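Local coordinates for proabylysin (Pyrococcus abyssi, PDB 4JIU), which is the zinc-bound zymogen of a minigluzincin, a minimal soluble metallopeptidase that probably cleaves peptide bonds once its own C-terminus leaves the metal, at residues A[17-30]-A[35-47]. The protein carries 1 engineered substitution. Numbering follows the deposited sequence.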
loop_
_atom_site.group_PDB
_atom_site.type_symbol
_atom_site.label_atom_id
_atom_site.label_comp_id
_atom_site.label_asym_id
_atom_site.label_seq_id
_atom_site.Cartn_x
_atom_site.Cartn_y
_atom_site.Cartn_z
ATOM N N ARG A 17 -6.522 -5.974 -11.976
ATOM C CA ARG A 17 -7.078 -7.049 -11.183
ATOM C C ARG A 17 -8.132 -6.407 -10.289
ATOM O O ARG A 17 -7.869 -5.302 -9.776
ATOM C CB ARG A 17 -6.056 -7.704 -10.306
ATOM C CG ARG A 17 -6.523 -8.821 -9.413
ATOM C CD ARG A 17 -5.342 -9.308 -8.568
ATOM N NE ARG A 17 -5.756 -10.402 -7.684
ATOM C CZ ARG A 17 -4.931 -11.051 -6.885
ATOM N NH1 ARG A 17 -3.677 -10.663 -6.809
ATOM N NH2 ARG A 17 -5.343 -12.042 -6.130
ATOM N N PRO A 18 -9.236 -7.073 -10.025
ATOM C CA PRO A 18 -10.312 -6.491 -9.199
ATOM C C PRO A 18 -10.047 -6.585 -7.709
ATOM O O PRO A 18 -10.756 -7.227 -6.942
ATOM C CB PRO A 18 -11.537 -7.330 -9.621
ATOM C CG PRO A 18 -10.956 -8.653 -9.920
ATOM C CD PRO A 18 -9.682 -8.326 -10.650
ATOM N N VAL A 19 -8.980 -5.912 -7.302
ATOM C CA VAL A 19 -8.546 -5.890 -5.891
ATOM C C VAL A 19 -9.593 -5.129 -5.103
ATOM O O VAL A 19 -10.003 -4.028 -5.492
ATOM C CB VAL A 19 -7.146 -5.227 -5.826
ATOM C CG1 VAL A 19 -6.776 -5.033 -4.364
ATOM C CG2 VAL A 19 -6.145 -6.057 -6.579
ATOM N N LYS A 20 -9.998 -5.689 -3.997
ATOM C CA LYS A 20 -10.988 -5.109 -3.121
ATOM C C LYS A 20 -10.325 -4.530 -1.883
ATOM O O LYS A 20 -9.506 -5.204 -1.272
ATOM C CB LYS A 20 -12.034 -6.156 -2.704
ATOM C CG LYS A 20 -12.639 -6.932 -3.818
ATOM C CD LYS A 20 -13.360 -6.091 -4.851
ATOM C CE LYS A 20 -13.878 -6.994 -6.000
ATOM N NZ LYS A 20 -14.556 -6.173 -7.027
ATOM N N VAL A 21 -10.745 -3.355 -1.509
ATOM C CA VAL A 21 -10.264 -2.709 -0.294
ATOM C C VAL A 21 -11.280 -2.904 0.835
ATOM O O VAL A 21 -12.486 -2.660 0.653
ATOM C CB VAL A 21 -9.949 -1.217 -0.506
ATOM C CG1 VAL A 21 -9.520 -0.589 0.813
ATOM C CG2 VAL A 21 -8.831 -1.025 -1.505
ATOM N N ARG A 22 -10.834 -3.359 1.967
ATOM C CA ARG A 22 -11.622 -3.525 3.165
ATOM C C ARG A 22 -11.037 -2.696 4.259
ATOM O O ARG A 22 -9.829 -2.586 4.395
ATOM C CB ARG A 22 -11.611 -4.990 3.638
ATOM C CG ARG A 22 -12.695 -5.714 2.882
ATOM C CD ARG A 22 -12.051 -6.421 1.692
ATOM N NE ARG A 22 -13.141 -7.328 1.355
ATOM C CZ ARG A 22 -13.384 -8.396 2.150
ATOM N NH1 ARG A 22 -14.393 -9.168 1.820
ATOM N NH2 ARG A 22 -12.632 -8.688 3.218
ATOM N N ILE A 23 -11.894 -2.079 5.046
ATOM C CA ILE A 23 -11.449 -1.321 6.203
ATOM C C ILE A 23 -11.780 -2.122 7.437
ATOM O O ILE A 23 -12.971 -2.425 7.651
ATOM C CB ILE A 23 -12.126 0.045 6.191
ATOM C CG1 ILE A 23 -12.092 0.735 4.838
ATOM C CG2 ILE A 23 -11.535 0.887 7.325
ATOM C CD1 ILE A 23 -10.697 0.970 4.346
ATOM N N ARG A 24 -10.808 -2.475 8.258
ATOM C CA ARG A 24 -11.010 -3.302 9.430
ATOM C C ARG A 24 -9.999 -2.895 10.473
ATOM O O ARG A 24 -8.858 -2.619 10.099
ATOM C CB ARG A 24 -10.746 -4.797 9.141
ATOM C CG ARG A 24 -11.627 -5.401 8.099
ATOM C CD ARG A 24 -12.971 -5.807 8.635
ATOM N NE ARG A 24 -13.700 -6.602 7.653
ATOM C CZ ARG A 24 -14.311 -6.171 6.559
ATOM N NH1 ARG A 24 -14.265 -4.869 6.349
ATOM N NH2 ARG A 24 -14.943 -7.019 5.732
ATOM N N PRO A 25 -10.354 -2.908 11.748
ATOM C CA PRO A 25 -9.362 -2.617 12.763
ATOM C C PRO A 25 -8.352 -3.752 12.844
ATOM O O PRO A 25 -8.681 -4.910 13.019
ATOM C CB PRO A 25 -10.207 -2.512 14.020
ATOM C CG PRO A 25 -11.442 -3.355 13.770
ATOM C CD PRO A 25 -11.702 -3.199 12.293
ATOM N N LEU A 26 -7.092 -3.380 12.744
ATOM C CA LEU A 26 -5.985 -4.309 12.786
ATOM C C LEU A 26 -5.148 -4.017 14.032
ATOM O O LEU A 26 -4.976 -2.866 14.403
ATOM C CB LEU A 26 -5.070 -4.161 11.555
ATOM C CG LEU A 26 -5.729 -4.356 10.195
ATOM C CD1 LEU A 26 -4.734 -4.003 9.096
ATOM C CD2 LEU A 26 -6.227 -5.774 10.081
ATOM N N LYS A 27 -4.611 -5.040 14.652
ATOM C CA LYS A 27 -3.837 -4.867 15.870
ATOM C C LYS A 27 -2.388 -4.537 15.530
ATOM O O LYS A 27 -1.774 -3.567 15.940
ATOM C CB LYS A 27 -3.943 -6.158 16.682
ATOM C CG LYS A 27 -3.097 -6.129 17.953
ATOM C CD LYS A 27 -3.366 -7.349 18.806
ATOM C CE LYS A 27 -2.111 -7.844 19.499
ATOM N NZ LYS A 27 -2.078 -9.335 19.570
ATOM N N MET A 28 -1.862 -5.412 14.698
ATOM C CA MET A 28 -0.417 -5.547 14.549
ATOM C C MET A 28 0.151 -4.738 13.415
ATOM O O MET A 28 1.368 -4.606 13.365
ATOM C CB MET A 28 -0.102 -7.004 14.316
ATOM C CG MET A 28 -0.387 -7.840 15.540
ATOM S SD MET A 28 0.396 -7.284 17.050
ATOM C CE MET A 28 2.128 -7.544 16.726
ATOM N N SER A 29 -0.698 -4.194 12.533
ATOM C CA SER A 29 -0.289 -3.381 11.418
ATOM C C SER A 29 -1.375 -2.376 11.068
ATOM O O SER A 29 -2.444 -2.358 11.689
ATOM C CB SER A 29 0.008 -4.285 10.194
ATOM O OG SER A 29 -1.144 -4.701 9.529
ATOM N N ILE A 30 -1.089 -1.608 10.035
ATOM C CA ILE A 30 -2.128 -0.748 9.498
ATOM C C ILE A 30 -2.616 -1.168 8.117
ATOM O O ILE A 30 -3.562 -0.573 7.636
ATOM C CB ILE A 30 -1.634 0.708 9.402
ATOM C CG1 ILE A 30 -0.459 0.798 8.391
ATOM C CG2 ILE A 30 -1.344 1.185 10.804
ATOM C CD1 ILE A 30 0.137 2.186 8.415
ATOM N N PHE A 35 -3.195 -12.420 -0.947
ATOM C CA PHE A 35 -2.836 -12.876 -2.283
ATOM C C PHE A 35 -3.905 -13.783 -2.859
ATOM O O PHE A 35 -4.238 -13.755 -4.057
ATOM C CB PHE A 35 -1.491 -13.617 -2.265
ATOM C CG PHE A 35 -0.323 -12.827 -1.725
ATOM C CD1 PHE A 35 -0.065 -12.829 -0.371
ATOM C CD2 PHE A 35 0.490 -12.083 -2.544
ATOM C CE1 PHE A 35 1.002 -12.113 0.144
ATOM C CE2 PHE A 35 1.575 -11.370 -2.049
ATOM C CZ PHE A 35 1.775 -11.387 -0.730
ATOM N N LYS A 36 -4.449 -14.647 -1.998
ATOM C CA LYS A 36 -5.435 -15.644 -2.417
ATOM C C LYS A 36 -6.690 -15.004 -2.951
ATOM O O LYS A 36 -7.216 -15.375 -3.995
ATOM C CB LYS A 36 -5.721 -16.554 -1.217
ATOM C CG LYS A 36 -6.717 -17.666 -1.470
ATOM C CD LYS A 36 -6.740 -18.672 -0.325
ATOM C CE LYS A 36 -7.443 -19.965 -0.645
ATOM N NZ LYS A 36 -7.533 -20.824 0.586
ATOM N N TYR A 37 -7.188 -14.002 -2.225
ATOM C CA TYR A 37 -8.475 -13.390 -2.522
ATOM C C TYR A 37 -8.379 -12.043 -3.220
ATOM O O TYR A 37 -9.381 -11.500 -3.686
ATOM C CB TYR A 37 -9.328 -13.257 -1.255
ATOM C CG TYR A 37 -9.623 -14.617 -0.671
ATOM C CD1 TYR A 37 -9.195 -14.950 0.625
ATOM C CD2 TYR A 37 -10.351 -15.565 -1.372
ATOM C CE1 TYR A 37 -9.480 -16.202 1.139
ATOM C CE2 TYR A 37 -10.641 -16.803 -0.866
ATOM C CZ TYR A 37 -10.201 -17.102 0.399
ATOM O OH TYR A 37 -10.470 -18.324 0.935
ATOM N N GLY A 38 -7.169 -11.466 -3.312
ATOM C CA GLY A 38 -7.043 -10.213 -4.014
ATOM C C GLY A 38 -7.690 -9.065 -3.242
ATOM O O GLY A 38 -8.540 -8.342 -3.772
ATOM N N THR A 39 -7.259 -8.893 -1.995
ATOM C CA THR A 39 -7.794 -7.839 -1.148
ATOM C C THR A 39 -6.639 -7.074 -0.494
ATOM O O THR A 39 -5.548 -7.599 -0.290
ATOM C CB THR A 39 -8.726 -8.359 -0.046
ATOM O OG1 THR A 39 -7.971 -9.221 0.852
ATOM C CG2 THR A 39 -9.905 -9.132 -0.637
ATOM N N ILE A 40 -6.960 -5.845 -0.170
ATOM C CA ILE A 40 -6.122 -4.986 0.672
ATOM C C ILE A 40 -6.976 -4.594 1.874
ATOM O O ILE A 40 -8.058 -4.043 1.665
ATOM C CB ILE A 40 -5.618 -3.750 -0.060
ATOM C CG1 ILE A 40 -4.795 -4.082 -1.306
ATOM C CG2 ILE A 40 -4.897 -2.856 0.952
ATOM C CD1 ILE A 40 -4.481 -2.925 -2.212
ATOM N N THR A 41 -6.531 -4.902 3.075
ATOM C CA THR A 41 -7.230 -4.487 4.289
ATOM C C THR A 41 -6.451 -3.386 4.948
ATOM O O THR A 41 -5.236 -3.487 5.146
ATOM C CB THR A 41 -7.381 -5.706 5.206
ATOM O OG1 THR A 41 -8.129 -6.735 4.540
ATOM C CG2 THR A 41 -8.151 -5.313 6.457
ATOM N N LEU A 42 -7.158 -2.293 5.290
ATOM C CA LEU A 42 -6.591 -1.111 5.858
ATOM C C LEU A 42 -7.226 -0.880 7.226
ATOM O O LEU A 42 -8.456 -0.956 7.349
ATOM C CB LEU A 42 -6.916 0.139 5.033
ATOM C CG LEU A 42 -6.530 0.066 3.532
ATOM C CD1 LEU A 42 -7.103 1.290 2.847
ATOM C CD2 LEU A 42 -5.038 -0.098 3.382
ATOM N N ASP A 43 -6.430 -0.505 8.177
ATOM C CA ASP A 43 -6.940 -0.025 9.473
ATOM C C ASP A 43 -7.619 1.318 9.270
ATOM O O ASP A 43 -7.166 2.093 8.436
ATOM C CB ASP A 43 -5.800 0.102 10.455
ATOM C CG ASP A 43 -6.273 0.458 11.835
ATOM O OD1 ASP A 43 -6.394 1.671 12.115
ATOM O OD2 ASP A 43 -6.551 -0.463 12.632
ATOM N N PRO A 44 -8.721 1.620 9.978
ATOM C CA PRO A 44 -9.380 2.890 9.772
ATOM C C PRO A 44 -8.483 4.107 9.928
ATOM O O PRO A 44 -8.774 5.162 9.311
ATOM C CB PRO A 44 -10.477 2.893 10.852
ATOM C CG PRO A 44 -10.690 1.480 11.220
ATOM C CD PRO A 44 -9.424 0.743 10.898
ATOM N N ALA A 45 -7.406 4.009 10.699
ATOM C CA ALA A 45 -6.520 5.168 10.811
ATOM C C ALA A 45 -5.914 5.601 9.482
ATOM O O ALA A 45 -5.554 6.777 9.290
ATOM C CB ALA A 45 -5.437 4.800 11.805
ATOM N N VAL A 46 -5.764 4.690 8.561
ATOM C CA VAL A 46 -5.212 5.062 7.257
ATOM C C VAL A 46 -6.041 6.148 6.601
ATOM O O VAL A 46 -5.501 6.935 5.850
ATOM C CB VAL A 46 -5.135 3.802 6.374
ATOM C CG1 VAL A 46 -4.745 4.079 4.922
ATOM C CG2 VAL A 46 -4.136 2.842 6.984
ATOM N N LEU A 47 -7.360 6.172 6.812
ATOM C CA LEU A 47 -8.269 7.044 6.051
ATOM C C LEU A 47 -8.108 8.489 6.440
ATOM O O LEU A 47 -8.627 9.391 5.776
ATOM C CB LEU A 47 -9.739 6.580 6.182
ATOM C CG LEU A 47 -10.069 5.185 5.637
ATOM C CD1 LEU A 47 -11.534 4.873 5.918
ATOM C CD2 LEU A 47 -9.745 5.014 4.155
HETATM O O HOH W 1 -7.853 -13.475 -6.206
HETATM O O HOH W 2 -10.315 -9.713 -5.856
HETATM O O HOH W 3 -10.303 -8.203 4.948
#
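K20 and R22 on strand 20-23 alternate N-H and C=O with G38 and, on strand 39-42 just after it, I40 and L42, the spacing of a parallel pair. K20 N gives to G38 O (3.0 Å) and K20 O takes I40 N; R22 N gives to I40 O, and R22 O receives L42 N almost head-on, the C=O...N angle being 168°. R24 N closes the run on L42 O. Each of these carbonyls also faces a CA-H of the opposite segment, as I40 O faces V21 CA (3.2 Å). R17 ties the start of the pair: its extended chain, CG anti to the backbone N (chi1 179°), lays one guanidinium face over G38 CA. R17 NH2 gives one bond to F35 O (2.9 Å), which lies within 3° of the guanidinium plane, and one to a water that in turn donates to K36 O, while R17 NH1 is hydrogen-bonded to Y15 OH. With an alanine in place of R17, F35 O would probably lose this donor, the bridging water its link to segment 17-30, and G38 CA its cover. At the other end D43 OD2 accepts L26 N through its anti lone pair (3.0 Å) and pairs with R102, OD1 takes A45 N in an Asx turn, and D43 N binds I30 O from above the carbonyl plane. Between the ends, V21 CG1 meets L42 CD1 (3.7 Å), and I40 and L42 continue onto helix 51-67, which carries the zinc ligands H60 and H64. On the face that carries K20, R22, T39 and T41, a water accepts from R22 NH2 and lies 2.7 Å from T41 OG1. Backbone bonds thus hold the sheet edge, while a cationic and an anionic side chain fasten its ends, buried D43 probably being stabilised as an anion by R102 and the two N-H groups.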